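Side-chain contacts in chinitase A (PDB 3EBV), which probably hydrolyses chitin as an endochitinase, this chain being the family 18 glycoside hydrolase domain of a longer protein: residues A[33-38]-A[47-52]; A[131-136]-A[144-149]; A[266-271]-A[281-286]. All coordinates share one frame; numbering follows the deposited sequence.

In the fold
All three contacts are buried and draw on one TIM barrel, but hold different partners. Contact 1 joins the arms of a hairpin, barrel strand 32-40 and the short strand 47-48 with the loop after it, and has a polar fringe: a bridging water and partly exposed Thr48. Contacts 2 and 3 each lay a helix against a barrel strand: contact 2 by aliphatic chains and a selenium atom, contact 3 by an indole over a threonine. Their centres lie about 24 Å apart, on opposite sides of the chain's centre. Contacts 1 and 3 meet directly, where Phe37 CZ and Trp271 CZ3 approach to 3.8 Å. None of the three has a direct hydrogen bond between its segments.

Contact 1 (A[33-38]-A[47-52]); sequences IAVAFA and VTFNLD
Val35 meets the ring of Phe49 where barrel strand 32-40 of this family 18 TIM-barrel domain turns back as a beta hairpin into the short antiparallel strand 47-48. The tight part lies here. CG1 of Val35 stands 3.6 Å from CE1 of Phe49 and nearly as close to CZ, approaching the ring obliquely, and the two side chains cross at about a right angle. Phe49 sets off from its backbone without aiming at strand 32-40; with CG anti to the backbone N (chi1 177°), the far half of the ring nevertheless reaches Val35. Its CD1 edge lies 3.9 Å from Phe37 O, which sits in the ring plane. The same ring packs against Ile80 of strand 77-84 and Val107 of helix 94-111, and makes an edge-to-face contact with Tyr111, so it fills the layer between barrel strand and outer helix.

Further along, the packing is by small groups: CB of Ala38 lies 3.9 Å from CB of Val47, and Ala38 CA is 3.3 Å from Thr48 O. The peptide bond before Phe37 is cis, and the Phe37 side chain points away from 47-52.

The looser side is polar. Thr48 turns its side chain away from strand 32-40, and the side chain of Asn50 is exposed to solvent. Here the two backbones are joined through a water instead of a direct hydrogen bond: it donates to Phe37 O over 2.9 Å and accepts from Asn50 N, also at 2.9 Å.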
loop_
_atom_site.group_PDB
_atom_site.type_symbol
_atom_site.label_atom_id
_atom_site.label_comp_id
_atom_site.label_asym_id
_atom_site.label_seq_id
_atom_site.Cartn_x
_atom_site.Cartn_y
_atom_site.Cartn_z
ATOM N N ILE A 33 -5.080 5.065 -5.443
ATOM C CA ILE A 33 -3.805 5.591 -5.950
ATOM C C ILE A 33 -3.080 6.234 -4.786
ATOM O O ILE A 33 -3.612 7.173 -4.161
ATOM C CB ILE A 33 -4.037 6.619 -7.112
ATOM C CG1 ILE A 33 -4.816 5.972 -8.251
ATOM C CG2 ILE A 33 -2.663 7.218 -7.536
ATOM C CD1 ILE A 33 -5.372 7.010 -9.271
ATOM N N ALA A 34 -1.909 5.692 -4.461
ATOM C CA ALA A 34 -1.069 6.187 -3.367
ATOM C C ALA A 34 0.052 7.068 -3.929
ATOM O O ALA A 34 0.905 6.606 -4.701
ATOM C CB ALA A 34 -0.513 5.011 -2.532
ATOM N N VAL A 35 0.002 8.363 -3.574
ATOM C CA VAL A 35 0.965 9.341 -4.064
ATOM C C VAL A 35 2.268 9.215 -3.261
ATOM O O VAL A 35 2.296 9.405 -2.023
ATOM C CB VAL A 35 0.358 10.727 -3.944
ATOM C CG1 VAL A 35 1.433 11.803 -4.242
ATOM C CG2 VAL A 35 -0.810 10.849 -4.887
ATOM N N ALA A 36 3.360 8.882 -3.952
ATOM C CA ALA A 36 4.617 8.571 -3.317
ATOM C C ALA A 36 5.655 9.691 -3.571
ATOM O O ALA A 36 6.155 9.773 -4.694
ATOM C CB ALA A 36 5.162 7.226 -3.878
ATOM N N PHE A 37 6.059 10.507 -2.584
ATOM C CA PHE A 37 5.691 10.414 -1.171
ATOM C C PHE A 37 5.636 11.824 -0.578
ATOM O O PHE A 37 6.156 12.793 -1.180
ATOM C CB PHE A 37 6.780 9.679 -0.399
ATOM C CG PHE A 37 6.990 8.248 -0.817
ATOM C CD1 PHE A 37 6.178 7.239 -0.296
ATOM C CD2 PHE A 37 8.007 7.912 -1.699
ATOM C CE1 PHE A 37 6.377 5.912 -0.668
ATOM C CE2 PHE A 37 8.214 6.569 -2.064
ATOM C CZ PHE A 37 7.386 5.574 -1.552
ATOM N N ALA A 38 5.048 11.919 0.603
ATOM C CA ALA A 38 5.234 13.125 1.430
ATOM C C ALA A 38 6.701 13.182 1.868
ATOM O O ALA A 38 7.391 12.165 1.868
ATOM C CB ALA A 38 4.300 13.140 2.614
ATOM N N VAL A 47 5.018 16.108 8.160
ATOM C CA VAL A 47 5.287 15.905 6.744
ATOM C C VAL A 47 4.797 17.077 5.930
ATOM O O VAL A 47 4.009 17.916 6.401
ATOM C CB VAL A 47 4.612 14.606 6.205
ATOM C CG1 VAL A 47 5.125 13.394 7.003
ATOM C CG2 VAL A 47 3.073 14.735 6.147
ATOM N N THR A 48 5.244 17.115 4.681
ATOM C CA THR A 48 4.697 18.052 3.723
ATOM C C THR A 48 4.691 17.360 2.357
ATOM O O THR A 48 5.332 16.308 2.169
ATOM C CB THR A 48 5.534 19.390 3.702
ATOM O OG1 THR A 48 4.821 20.386 2.963
ATOM C CG2 THR A 48 6.895 19.163 3.106
ATOM N N PHE A 49 3.930 17.919 1.434
ATOM C CA PHE A 49 3.944 17.411 0.082
ATOM C C PHE A 49 4.296 18.540 -0.881
ATOM O O PHE A 49 3.710 19.630 -0.801
ATOM C CB PHE A 49 2.581 16.845 -0.286
ATOM C CG PHE A 49 2.510 16.350 -1.714
ATOM C CD1 PHE A 49 3.238 15.222 -2.109
ATOM C CD2 PHE A 49 1.747 17.024 -2.663
ATOM C CE1 PHE A 49 3.187 14.785 -3.418
ATOM C CE2 PHE A 49 1.701 16.578 -3.979
ATOM C CZ PHE A 49 2.404 15.458 -4.350
ATOM N N ASN A 50 5.230 18.252 -1.778
ATOM C CA ASN A 50 5.658 19.220 -2.783
ATOM C C ASN A 50 5.619 18.527 -4.142
ATOM O O ASN A 50 6.483 17.665 -4.402
ATOM C CB ASN A 50 7.086 19.675 -2.462
ATOM C CG ASN A 50 7.173 20.473 -1.151
ATOM O OD1 ASN A 50 6.462 21.464 -0.974
ATOM N ND2 ASN A 50 8.038 20.041 -0.240
ATOM N N LEU A 51 4.633 18.877 -4.961
ATOM C CA LEU A 51 4.539 18.280 -6.297
ATOM C C LEU A 51 5.838 18.525 -7.047
ATOM O O LEU A 51 6.312 19.667 -7.100
ATOM C CB LEU A 51 3.349 18.830 -7.078
ATOM C CG LEU A 51 3.094 18.265 -8.482
ATOM C CD1 LEU A 51 2.718 16.741 -8.424
ATOM C CD2 LEU A 51 2.026 19.033 -9.189
ATOM N N ASP A 52 6.418 17.468 -7.618
ATOM C CA ASP A 52 7.671 17.566 -8.380
ATOM C C ASP A 52 7.396 18.056 -9.810
ATOM O O ASP A 52 7.668 17.365 -10.795
ATOM C CB ASP A 52 8.387 16.201 -8.372
ATOM C CG ASP A 52 9.764 16.235 -9.026
ATOM O OD1 ASP A 52 10.361 17.338 -9.137
ATOM O OD2 ASP A 52 10.249 15.150 -9.420
HETATM O O HOH W 1 6.588 15.657 -1.452
#

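Contact 2 (A[131-136]-A[144-149]); sequences QALRAL and MILTMA
Leu136 and the selenomethionine at Met144 cross at about a right angle, and Leu133 and Leu146 meet at a slant; these two pairs carry the contact between 131-136 and 144-149. In the first pair the heavy atom of Met144 does the touching. SE lies 3.7 Å from Leu136 CG and 4.0 Å from its CD2, so it rests at the fork of the leucine on the CD2 side. The Met144 chain runs out extended, CG anti to the backbone N (chi1 -170°), and only then bends at chi3 (68°). That bend turns Met144 CE forward along its own segment, to 4.2 Å from Leu146 CB, and so links the two pairs.

In the second pair a single branch of each leucine is used: Leu133 CD2 faces Leu146 CD1 at 3.9 Å, methyl to methyl.

The spacing follows from the secondary structure. Leu133 and Leu136 are three positions apart, close to one helical turn, and both point at the strand; Met144 and Leu146 are two apart and therefore project from the same side of their segment. The alpha carbons of Leu133 and Leu146 are 8.9 Å apart, a distance that the paired side chains fill. This is the return half of a beta-alpha-beta unit, strand 115-120, helix 126-140, strand 145-148, in the TIM barrel. Thr147, between Leu146 and Met148, takes no part; its OG1 is hydrogen-bonded to Asp117 OD1 on strand 115-120. Arg134, on another face of the helix, forms a salt bridge with Asp171.

With no hydrogen bond or charge between the segments, the contact rests on dispersion and the burial of apolar surface, which implies that fit, not directional bonding, joins helix to strand here.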
loop_
_atom_site.group_PDB
_atom_site.type_symbol
_atom_site.label_atom_id
_atom_site.label_comp_id
_atom_site.label_asym_id
_atom_site.label_seq_id
_atom_site.Cartn_x
_atom_site.Cartn_y
_atom_site.Cartn_z
ATOM N N GLN A 131 -1.280 6.315 18.529
ATOM C CA GLN A 131 -1.774 7.611 19.010
ATOM C C GLN A 131 -1.941 8.582 17.837
ATOM O O GLN A 131 -2.978 9.257 17.727
ATOM C CB GLN A 131 -0.785 8.171 19.993
ATOM C CG GLN A 131 -1.210 9.580 20.534
ATOM C CD GLN A 131 -0.218 10.151 21.524
ATOM O OE1 GLN A 131 0.547 9.439 22.193
ATOM N NE2 GLN A 131 -0.245 11.501 21.645
ATOM N N ALA A 132 -0.935 8.608 16.953
ATOM C CA ALA A 132 -0.970 9.521 15.788
ATOM C C ALA A 132 -2.170 9.237 14.884
ATOM O O ALA A 132 -2.881 10.143 14.426
ATOM C CB ALA A 132 0.329 9.442 15.003
ATOM N N LEU A 133 -2.396 7.953 14.612
ATOM C CA LEU A 133 -3.487 7.591 13.722
ATOM C C LEU A 133 -4.881 7.897 14.330
ATOM O O LEU A 133 -5.816 8.248 13.599
ATOM C CB LEU A 133 -3.392 6.103 13.269
ATOM C CG LEU A 133 -2.204 5.852 12.327
ATOM C CD1 LEU A 133 -2.101 4.322 12.095
ATOM C CD2 LEU A 133 -2.326 6.600 11.000
ATOM N N ARG A 134 -5.016 7.709 15.650
ATOM C CA ARG A 134 -6.292 8.091 16.287
ATOM C C ARG A 134 -6.505 9.603 16.238
ATOM O O ARG A 134 -7.623 10.046 15.999
ATOM C CB ARG A 134 -6.329 7.585 17.737
ATOM C CG ARG A 134 -6.449 6.037 17.847
ATOM C CD ARG A 134 -7.667 5.517 17.185
ATOM N NE ARG A 134 -7.788 4.063 17.367
ATOM C CZ ARG A 134 -8.767 3.304 16.865
ATOM N NH1 ARG A 134 -9.715 3.827 16.078
ATOM N NH2 ARG A 134 -8.779 1.981 17.103
ATOM N N ALA A 135 -5.428 10.354 16.443
ATOM C CA ALA A 135 -5.540 11.841 16.334
ATOM C C ALA A 135 -5.959 12.252 14.915
ATOM O O ALA A 135 -6.830 13.109 14.700
ATOM C CB ALA A 135 -4.238 12.489 16.728
ATOM N N LEU A 136 -5.347 11.609 13.916
ATOM C CA LEU A 136 -5.665 11.888 12.510
ATOM C C LEU A 136 -7.089 11.486 12.186
ATOM O O LEU A 136 -7.835 12.231 11.544
ATOM C CB LEU A 136 -4.690 11.134 11.594
ATOM C CG LEU A 136 -4.863 11.340 10.091
ATOM C CD1 LEU A 136 -4.860 12.818 9.639
ATOM C CD2 LEU A 136 -3.776 10.534 9.306
HETATM N N MSE A 144 -12.229 8.145 6.193
HETATM C CA MSE A 144 -10.800 8.239 5.816
HETATM C C MSE A 144 -10.280 6.874 5.342
HETATM O O MSE A 144 -10.569 5.834 5.941
HETATM C CB MSE A 144 -9.934 8.728 6.969
HETATM C CG MSE A 144 -8.512 9.058 6.518
HETATM SE SE MSE A 144 -7.369 9.606 7.945
HETATM C CE MSE A 144 -7.250 7.881 8.896
ATOM N N ILE A 145 -9.553 6.895 4.235
ATOM C CA ILE A 145 -8.842 5.694 3.771
ATOM C C ILE A 145 -7.532 5.614 4.530
ATOM O O ILE A 145 -6.755 6.590 4.605
ATOM C CB ILE A 145 -8.567 5.779 2.260
ATOM C CG1 ILE A 145 -9.883 5.875 1.463
ATOM C CG2 ILE A 145 -7.672 4.591 1.783
ATOM C CD1 ILE A 145 -10.834 4.669 1.591
ATOM N N LEU A 146 -7.247 4.408 5.073
ATOM C CA LEU A 146 -6.008 4.218 5.831
ATOM C C LEU A 146 -5.406 2.900 5.334
ATOM O O LEU A 146 -6.013 1.823 5.523
ATOM C CB LEU A 146 -6.277 4.131 7.351
ATOM C CG LEU A 146 -5.050 3.698 8.188
ATOM C CD1 LEU A 146 -3.832 4.606 8.029
ATOM C CD2 LEU A 146 -5.548 3.637 9.665
ATOM N N THR A 147 -4.246 3.001 4.691
ATOM C CA THR A 147 -3.551 1.779 4.261
ATOM C C THR A 147 -2.170 1.743 4.900
ATOM O O THR A 147 -1.660 2.754 5.368
ATOM C CB THR A 147 -3.437 1.719 2.687
ATOM O OG1 THR A 147 -2.558 2.756 2.217
ATOM C CG2 THR A 147 -4.796 1.894 2.019
HETATM N N MSE A 148 -1.525 0.562 4.876
HETATM C CA MSE A 148 -0.158 0.419 5.374
HETATM C C MSE A 148 0.555 -0.518 4.428
HETATM O O MSE A 148 -0.094 -1.436 3.896
HETATM C CB MSE A 148 -0.135 -0.183 6.778
HETATM C CG MSE A 148 -1.046 0.603 7.759
HETATM SE SE MSE A 148 -0.930 -0.176 9.571
HETATM C CE MSE A 148 0.533 0.942 10.234
ATOM N N ALA A 149 1.852 -0.277 4.249
ATOM C CA ALA A 149 2.668 -1.088 3.325
ATOM C C ALA A 149 3.917 -1.599 4.068
ATOM O O ALA A 149 5.062 -1.257 3.752
ATOM C CB ALA A 149 3.073 -0.257 2.084
#

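Contact 3 (A[266-271]-A[281-286]); sequences RGAMTW and NAWSNS
Trp283 meets Thr270 face on, the two side chains coming from opposite directions. From CB, the torsion that places CG anti to the backbone N (chi1 -167°) swings the indole out of the helix toward strand 267-271. At the ring fusion Trp283 CD2 and CE2 are each 4.1 Å from Thr270 OG1, whose hydrogen bond runs to Leu223 O. Trp283 CE3 comes 3.9 Å from Thr270 CG2, and CZ3 3.6 Å from Thr270 CB. Thr270 CB thereby sits over the six-membered ring of Trp283, 3.6 Å from its centroid and 12° off the normal, a CH-pi contact. The strand closes the TIM barrel between strands 219-224 and 6-12, and helix 282-292 packs outside it, the short axes running antiparallel at 171°. Val7 of strand 6-12 and Val240 of helix 237-249 also touch the indole. Replacing Trp283 by an alanine removes the indole, which would probably leave Thr270 without its CH-pi partner and open a gap between helix and strand. At the tip, Trp283 CZ2 approaches Met269 O to 3.7 Å. Trp283 CH2 comes obliquely to 3.5 Å from Met269 O, and Trp283 CH2 lies 4.0 Å from Ala268 CB.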
loop_
_atom_site.group_PDB
_atom_site.type_symbol
_atom_site.label_atom_id
_atom_site.label_comp_id
_atom_site.label_asym_id
_atom_site.label_seq_id
_atom_site.Cartn_x
_atom_site.Cartn_y
_atom_site.Cartn_z
ATOM N N ARG A 266 -9.050 -8.458 0.161
ATOM C CA ARG A 266 -9.232 -7.149 -0.508
ATOM C C ARG A 266 -8.798 -7.171 -1.972
ATOM O O ARG A 266 -9.511 -6.719 -2.864
ATOM C CB ARG A 266 -8.462 -6.047 0.226
ATOM C CG ARG A 266 -8.595 -4.653 -0.445
ATOM C CD ARG A 266 -10.006 -4.132 -0.378
ATOM N NE ARG A 266 -10.262 -3.774 1.000
ATOM C CZ ARG A 266 -11.177 -2.900 1.386
ATOM N NH1 ARG A 266 -11.977 -2.333 0.495
ATOM N NH2 ARG A 266 -11.305 -2.642 2.684
ATOM N N GLY A 267 -7.580 -7.651 -2.232
ATOM C CA GLY A 267 -7.031 -7.576 -3.587
ATOM C C GLY A 267 -5.524 -7.514 -3.594
ATOM O O GLY A 267 -4.847 -8.261 -2.869
ATOM N N ALA A 268 -5.008 -6.580 -4.406
ATOM C CA ALA A 268 -3.572 -6.545 -4.683
ATOM C C ALA A 268 -3.093 -5.123 -4.736
ATOM O O ALA A 268 -3.887 -4.177 -4.741
ATOM C CB ALA A 268 -3.233 -7.296 -6.006
HETATM N N MSE A 269 -1.770 -4.992 -4.748
HETATM C CA MSE A 269 -1.133 -3.658 -4.767
HETATM C C MSE A 269 0.114 -3.775 -5.636
HETATM O O MSE A 269 0.731 -4.849 -5.720
HETATM C CB MSE A 269 -0.731 -3.249 -3.339
HETATM C CG MSE A 269 0.102 -1.952 -3.272
HETATM SE SE MSE A 269 2.059 -2.321 -3.502
HETATM C CE MSE A 269 2.568 -2.536 -1.622
ATOM N N THR A 270 0.515 -2.668 -6.297
ATOM C CA THR A 270 1.824 -2.695 -6.972
ATOM C C THR A 270 2.626 -1.394 -6.841
ATOM O O THR A 270 2.063 -0.267 -6.849
ATOM C CB THR A 270 1.695 -3.088 -8.460
ATOM O OG1 THR A 270 2.987 -3.418 -8.994
ATOM C CG2 THR A 270 1.087 -1.970 -9.277
ATOM N N TRP A 271 3.942 -1.614 -6.718
ATOM C CA TRP A 271 4.931 -0.548 -6.910
ATOM C C TRP A 271 5.464 -0.764 -8.326
ATOM O O TRP A 271 6.110 -1.801 -8.565
ATOM C CB TRP A 271 6.059 -0.730 -5.905
ATOM C CG TRP A 271 7.138 0.304 -6.150
ATOM C CD1 TRP A 271 8.293 0.109 -6.864
ATOM C CD2 TRP A 271 7.122 1.670 -5.731
ATOM N NE1 TRP A 271 9.013 1.306 -6.915
ATOM C CE2 TRP A 271 8.321 2.262 -6.211
ATOM C CE3 TRP A 271 6.222 2.440 -4.981
ATOM C CZ2 TRP A 271 8.629 3.621 -5.975
ATOM C CZ3 TRP A 271 6.517 3.772 -4.745
ATOM C CH2 TRP A 271 7.724 4.345 -5.236
ATOM N N ASN A 281 1.515 -1.863 -19.191
ATOM C CA ASN A 281 0.326 -2.081 -18.324
ATOM C C ASN A 281 -0.046 -3.566 -18.252
ATOM O O ASN A 281 -1.225 -3.880 -17.974
ATOM C CB ASN A 281 -0.855 -1.215 -18.735
ATOM C CG ASN A 281 -0.554 0.258 -18.581
ATOM O OD1 ASN A 281 0.196 0.648 -17.681
ATOM N ND2 ASN A 281 -1.161 1.088 -19.436
ATOM N N ALA A 282 0.900 -4.464 -18.521
ATOM C CA ALA A 282 0.596 -5.909 -18.468
ATOM C C ALA A 282 0.132 -6.304 -17.061
ATOM O O ALA A 282 -0.866 -7.061 -16.916
ATOM C CB ALA A 282 1.809 -6.715 -18.869
ATOM N N TRP A 283 0.787 -5.791 -16.038
ATOM C CA TRP A 283 0.447 -6.224 -14.667
ATOM C C TRP A 283 -0.967 -5.754 -14.325
ATOM O O TRP A 283 -1.818 -6.570 -13.892
ATOM C CB TRP A 283 1.495 -5.690 -13.673
ATOM C CG TRP A 283 1.454 -6.304 -12.290
ATOM C CD1 TRP A 283 2.266 -7.294 -11.820
ATOM C CD2 TRP A 283 0.583 -5.932 -11.214
ATOM N NE1 TRP A 283 1.948 -7.590 -10.495
ATOM C CE2 TRP A 283 0.913 -6.777 -10.098
ATOM C CE3 TRP A 283 -0.475 -5.016 -11.078
ATOM C CZ2 TRP A 283 0.246 -6.679 -8.862
ATOM C CZ3 TRP A 283 -1.127 -4.899 -9.847
ATOM C CH2 TRP A 283 -0.784 -5.758 -8.764
ATOM N N SER A 284 -1.271 -4.458 -14.460
ATOM C CA SER A 284 -2.600 -3.988 -14.087
ATOM C C SER A 284 -3.696 -4.570 -15.003
ATOM O O SER A 284 -4.839 -4.800 -14.536
ATOM C CB SER A 284 -2.691 -2.465 -13.994
ATOM O OG SER A 284 -2.354 -1.850 -15.245
ATOM N N ASN A 285 -3.381 -4.804 -16.284
ATOM C CA ASN A 285 -4.390 -5.414 -17.164
ATOM C C ASN A 285 -4.812 -6.774 -16.590
ATOM O O ASN A 285 -6.003 -7.062 -16.520
ATOM C CB ASN A 285 -3.872 -5.593 -18.587
ATOM C CG ASN A 285 -3.971 -4.314 -19.406
ATOM O OD1 ASN A 285 -4.627 -3.363 -19.003
ATOM N ND2 ASN A 285 -3.374 -4.342 -20.598
ATOM N N SER A 286 -3.846 -7.603 -16.208
ATOM C CA SER A 286 -4.175 -9.005 -15.853
ATOM C C SER A 286 -4.642 -9.066 -14.401
ATOM O O SER A 286 -5.688 -9.671 -14.125
ATOM C CB SER A 286 -2.971 -9.892 -16.065
ATOM O OG SER A 286 -3.191 -11.147 -15.408
#